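ATP-dependent helicase FUN30 (Saccharomyces cerevisiae S288c, PDB 5GN1) hydrolyses ATP to remodel nucleosomes in DNA repair and heterochromatin organization, the present chain being the C-terminal part of its ATPase domain. Local coordinates at residues A110-N122 with Y174-I187. Numbering follows the deposited sequence.
Sequences ASLHPLLFRNIYN and YQLHNDEWMQSGKI
His113 reaches across through NE2, while ND1 is held within its own segment. With CG anti to the backbone N (chi1 -152°), the ring swings over so that His113 NE2 donates to Trp181 O at 2.7 Å. The bond is nearly straight (166°) and in the imidazole plane, though it meets the carbonyl from above its plane. His113 ND1 accepts from Leu115 N at 3.1 Å, which fixes the ring's rotation. One ring face takes a CH-pi contact from Ser184 CB. Replacing the ring with the methyl of an alanine is likely to leave Trp181 O without this donor and to open a gap beside Ser184 CB. Ser184 OG donates to Leu112 O at 2.7 Å and, as N-cap of helix 185-200, accepts from Lys186 N. Tyr121 OH makes a weak bond to Tyr174 O.

Apolar contacts fill in between. Leu115 CD1 lies 4.0 Å from Trp181 CB and also touches Leu176 CD1. Leu176 CD2 lies 3.8 Å from Tyr121 CE1. It also meets Ile120 CG2.

Helix 185-200 leads into strand 205-209 of the parallel RecA-like sheet, so the contact ties loop 110-122 to the helicase C-terminal domain. Helix 212-224 packs on His113 and Trp181, helix 157-166 on Tyr121.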
# COMPACT_ATOMS: atom_id res chain seq x y z
N ALA A 110 -6.71 -3.66 3.31
CA ALA A 110 -8.07 -3.16 3.12
C ALA A 110 -8.22 -1.74 3.66
O ALA A 110 -9.00 -0.96 3.11
CB ALA A 110 -9.07 -4.12 3.78
N SER A 111 -7.48 -1.38 4.71
CA SER A 111 -7.46 0.00 5.18
C SER A 111 -6.83 0.97 4.17
O SER A 111 -6.98 2.18 4.33
CB SER A 111 -6.68 0.09 6.49
OG SER A 111 -7.12 -0.87 7.44
N LEU A 112 -6.09 0.46 3.18
CA LEU A 112 -5.35 1.29 2.22
C LEU A 112 -6.08 1.47 0.90
O LEU A 112 -6.28 2.61 0.45
CB LEU A 112 -3.97 0.68 1.95
CG LEU A 112 -3.12 0.58 3.20
CD1 LEU A 112 -1.76 -0.10 2.93
CD2 LEU A 112 -2.96 1.97 3.82
N HIS A 113 -6.46 0.37 0.23
CA HIS A 113 -6.99 0.47 -1.12
C HIS A 113 -7.66 -0.81 -1.59
O HIS A 113 -7.07 -1.90 -1.48
CB HIS A 113 -5.87 0.85 -2.09
CG HIS A 113 -6.36 1.60 -3.28
ND1 HIS A 113 -7.17 1.02 -4.23
CD2 HIS A 113 -6.18 2.88 -3.67
CE1 HIS A 113 -7.48 1.91 -5.15
NE2 HIS A 113 -6.89 3.06 -4.83
N PRO A 114 -8.89 -0.73 -2.12
CA PRO A 114 -9.55 -1.93 -2.67
C PRO A 114 -8.76 -2.63 -3.74
O PRO A 114 -8.88 -3.86 -3.88
CB PRO A 114 -10.86 -1.37 -3.24
CG PRO A 114 -11.16 -0.16 -2.40
CD PRO A 114 -9.80 0.43 -2.02
N LEU A 115 -7.98 -1.91 -4.54
CA LEU A 115 -7.30 -2.57 -5.65
C LEU A 115 -6.12 -3.40 -5.20
O LEU A 115 -5.41 -3.93 -6.05
CB LEU A 115 -6.83 -1.54 -6.69
CG LEU A 115 -7.96 -0.74 -7.36
CD1 LEU A 115 -7.39 0.16 -8.48
CD2 LEU A 115 -9.07 -1.65 -7.89
N LEU A 116 -5.88 -3.50 -3.90
CA LEU A 116 -4.94 -4.47 -3.34
C LEU A 116 -5.57 -5.84 -3.18
O LEU A 116 -4.95 -6.73 -2.58
CB LEU A 116 -4.43 -3.98 -1.98
CG LEU A 116 -3.65 -2.66 -1.98
CD1 LEU A 116 -3.43 -2.19 -0.53
CD2 LEU A 116 -2.34 -2.81 -2.75
N PHE A 117 -6.78 -6.01 -3.70
CA PHE A 117 -7.54 -7.25 -3.60
C PHE A 117 -8.12 -7.55 -4.98
O PHE A 117 -8.25 -6.67 -5.82
CB PHE A 117 -8.70 -7.14 -2.59
CG PHE A 117 -8.25 -6.93 -1.18
CD1 PHE A 117 -7.90 -5.66 -0.74
CD2 PHE A 117 -8.17 -7.99 -0.29
CE1 PHE A 117 -7.47 -5.45 0.55
CE2 PHE A 117 -7.75 -7.78 1.01
CZ PHE A 117 -7.40 -6.51 1.44
N ARG A 118 -8.48 -8.81 -5.19
CA ARG A 118 -9.16 -9.21 -6.40
C ARG A 118 -10.65 -9.32 -6.07
O ARG A 118 -11.07 -10.24 -5.36
CB ARG A 118 -8.65 -10.56 -6.93
CG ARG A 118 -9.28 -10.98 -8.26
CD ARG A 118 -8.59 -12.22 -8.88
NE ARG A 118 -8.83 -13.44 -8.12
CZ ARG A 118 -9.90 -14.23 -8.26
NH1 ARG A 118 -10.85 -13.91 -9.13
NH2 ARG A 118 -10.02 -15.33 -7.53
N ASN A 119 -11.43 -8.34 -6.53
CA ASN A 119 -12.89 -8.36 -6.61
C ASN A 119 -13.54 -7.93 -7.91
O ASN A 119 -14.57 -8.48 -8.30
CB ASN A 119 -13.37 -7.33 -5.58
CG ASN A 119 -13.14 -7.76 -4.16
OD1 ASN A 119 -13.84 -8.62 -3.62
ND2 ASN A 119 -12.15 -7.16 -3.53
N ILE A 120 -12.90 -7.00 -8.61
CA ILE A 120 -13.44 -6.56 -9.90
C ILE A 120 -13.18 -7.69 -10.88
O ILE A 120 -14.07 -8.10 -11.64
CB ILE A 120 -12.78 -5.24 -10.34
CG1 ILE A 120 -13.19 -4.12 -9.37
CG2 ILE A 120 -13.14 -4.90 -11.77
CD1 ILE A 120 -12.42 -2.83 -9.58
N TYR A 121 -11.96 -8.22 -10.87
CA TYR A 121 -11.58 -9.33 -11.75
C TYR A 121 -12.00 -10.66 -11.10
O TYR A 121 -11.18 -11.45 -10.64
CB TYR A 121 -10.08 -9.28 -12.03
CG TYR A 121 -9.62 -8.10 -12.86
CD1 TYR A 121 -9.29 -6.89 -12.26
CD2 TYR A 121 -9.50 -8.20 -14.24
CE1 TYR A 121 -8.86 -5.81 -13.01
CE2 TYR A 121 -9.08 -7.12 -15.00
CZ TYR A 121 -8.76 -5.92 -14.37
OH TYR A 121 -8.33 -4.83 -15.11
N ASN A 122 -13.30 -10.88 -11.02
CA ASN A 122 -13.88 -12.03 -10.38
C ASN A 122 -13.63 -13.33 -11.15
O ASN A 122 -13.19 -13.29 -12.25
CB ASN A 122 -15.36 -11.84 -10.17
CG ASN A 122 -16.09 -11.66 -11.47
OD1 ASN A 122 -15.86 -12.36 -12.40
ND2 ASN A 122 -16.96 -10.71 -11.51
N TYR A 174 -10.15 -5.51 -20.97
CA TYR A 174 -10.35 -5.78 -19.55
C TYR A 174 -9.66 -4.75 -18.65
O TYR A 174 -9.87 -4.81 -17.43
CB TYR A 174 -9.85 -7.19 -19.20
CG TYR A 174 -10.56 -8.28 -19.97
CD1 TYR A 174 -11.79 -8.77 -19.54
CD2 TYR A 174 -10.01 -8.81 -21.13
CE1 TYR A 174 -12.45 -9.77 -20.24
CE2 TYR A 174 -10.66 -9.81 -21.83
CZ TYR A 174 -11.87 -10.28 -21.39
OH TYR A 174 -12.52 -11.28 -22.09
N GLN A 175 -8.87 -3.84 -19.21
CA GLN A 175 -8.24 -2.78 -18.42
C GLN A 175 -9.27 -1.99 -17.62
O GLN A 175 -10.42 -1.82 -18.04
CB GLN A 175 -7.49 -1.81 -19.32
CG GLN A 175 -6.32 -2.36 -20.07
CD GLN A 175 -5.60 -1.28 -20.85
OE1 GLN A 175 -5.97 -0.10 -20.79
NE2 GLN A 175 -4.56 -1.67 -21.57
N LEU A 176 -8.85 -1.50 -16.47
CA LEU A 176 -9.66 -0.54 -15.74
C LEU A 176 -9.61 0.81 -16.44
O LEU A 176 -8.53 1.27 -16.84
CB LEU A 176 -9.17 -0.42 -14.30
CG LEU A 176 -9.09 -1.73 -13.51
CD1 LEU A 176 -8.50 -1.49 -12.12
CD2 LEU A 176 -10.46 -2.40 -13.41
N HIS A 177 -10.77 1.46 -16.59
CA HIS A 177 -10.80 2.76 -17.24
C HIS A 177 -11.89 3.65 -16.67
O HIS A 177 -12.40 4.53 -17.37
CB HIS A 177 -10.96 2.62 -18.77
CG HIS A 177 -12.22 1.93 -19.18
ND1 HIS A 177 -12.29 0.57 -19.39
CD2 HIS A 177 -13.47 2.41 -19.41
CE1 HIS A 177 -13.52 0.24 -19.74
NE2 HIS A 177 -14.26 1.33 -19.75
N ASN A 178 -12.23 3.46 -15.40
CA ASN A 178 -13.22 4.28 -14.74
C ASN A 178 -12.66 4.87 -13.45
O ASN A 178 -13.38 5.01 -12.46
CB ASN A 178 -14.48 3.48 -14.46
CG ASN A 178 -15.72 4.31 -14.57
OD1 ASN A 178 -16.28 4.46 -15.66
ND2 ASN A 178 -16.16 4.88 -13.46
N ASP A 179 -11.37 5.21 -13.43
CA ASP A 179 -10.76 5.89 -12.28
C ASP A 179 -10.91 5.10 -10.99
O ASP A 179 -11.02 5.68 -9.90
CB ASP A 179 -11.33 7.30 -12.11
CG ASP A 179 -10.73 8.29 -13.06
OD1 ASP A 179 -9.94 7.88 -13.93
OD2 ASP A 179 -11.04 9.49 -12.94
N GLU A 180 -10.90 3.76 -11.08
CA GLU A 180 -11.07 2.94 -9.89
C GLU A 180 -9.93 3.13 -8.89
O GLU A 180 -10.12 2.92 -7.69
CB GLU A 180 -11.19 1.46 -10.29
CG GLU A 180 -12.47 1.08 -11.02
CD GLU A 180 -12.38 1.21 -12.54
OE1 GLU A 180 -11.52 1.97 -13.05
OE2 GLU A 180 -13.19 0.55 -13.23
N TRP A 181 -8.75 3.53 -9.37
CA TRP A 181 -7.62 3.79 -8.48
C TRP A 181 -7.85 5.01 -7.58
O TRP A 181 -7.15 5.14 -6.57
CB TRP A 181 -6.34 3.97 -9.29
CG TRP A 181 -6.50 4.89 -10.47
CD1 TRP A 181 -6.25 6.24 -10.50
CD2 TRP A 181 -6.93 4.52 -11.79
NE1 TRP A 181 -6.49 6.73 -11.77
CE2 TRP A 181 -6.92 5.70 -12.57
CE3 TRP A 181 -7.33 3.32 -12.38
CZ2 TRP A 181 -7.30 5.71 -13.93
CZ3 TRP A 181 -7.71 3.32 -13.72
CH2 TRP A 181 -7.68 4.51 -14.48
N MET A 182 -8.80 5.89 -7.92
CA MET A 182 -9.15 7.01 -7.05
C MET A 182 -10.08 6.60 -5.91
O MET A 182 -10.22 7.37 -4.96
CB MET A 182 -9.82 8.14 -7.84
CG MET A 182 -9.06 8.58 -9.07
SD MET A 182 -7.43 9.19 -8.63
CE MET A 182 -7.83 10.77 -7.88
N GLN A 183 -10.72 5.43 -5.98
CA GLN A 183 -11.79 5.08 -5.04
C GLN A 183 -11.21 4.39 -3.80
O GLN A 183 -11.24 3.17 -3.64
CB GLN A 183 -12.83 4.21 -5.72
CG GLN A 183 -13.60 4.91 -6.81
CD GLN A 183 -14.59 3.97 -7.47
OE1 GLN A 183 -15.51 3.46 -6.81
NE2 GLN A 183 -14.41 3.72 -8.76
N SER A 184 -10.72 5.22 -2.88
CA SER A 184 -10.26 4.79 -1.58
C SER A 184 -10.35 5.98 -0.64
O SER A 184 -10.13 7.12 -1.06
CB SER A 184 -8.82 4.27 -1.63
OG SER A 184 -8.22 4.27 -0.35
N GLY A 185 -10.66 5.72 0.63
CA GLY A 185 -10.71 6.80 1.61
C GLY A 185 -9.36 7.45 1.84
O GLY A 185 -9.28 8.65 2.14
N LYS A 186 -8.28 6.68 1.71
CA LYS A 186 -6.97 7.31 1.86
C LYS A 186 -6.63 8.18 0.66
O LYS A 186 -5.87 9.15 0.80
CB LYS A 186 -5.89 6.26 2.09
CG LYS A 186 -5.89 5.69 3.48
CD LYS A 186 -4.48 5.56 4.01
CE LYS A 186 -4.55 4.98 5.39
NZ LYS A 186 -3.23 4.60 5.96
N ILE A 187 -7.16 7.85 -0.52
CA ILE A 187 -6.89 8.71 -1.68
C ILE A 187 -7.69 9.99 -1.57
O ILE A 187 -7.19 11.08 -1.89
CB ILE A 187 -7.18 7.96 -3.00
CG1 ILE A 187 -6.33 6.69 -3.09
CG2 ILE A 187 -6.93 8.87 -4.22
CD1 ILE A 187 -4.82 6.90 -2.95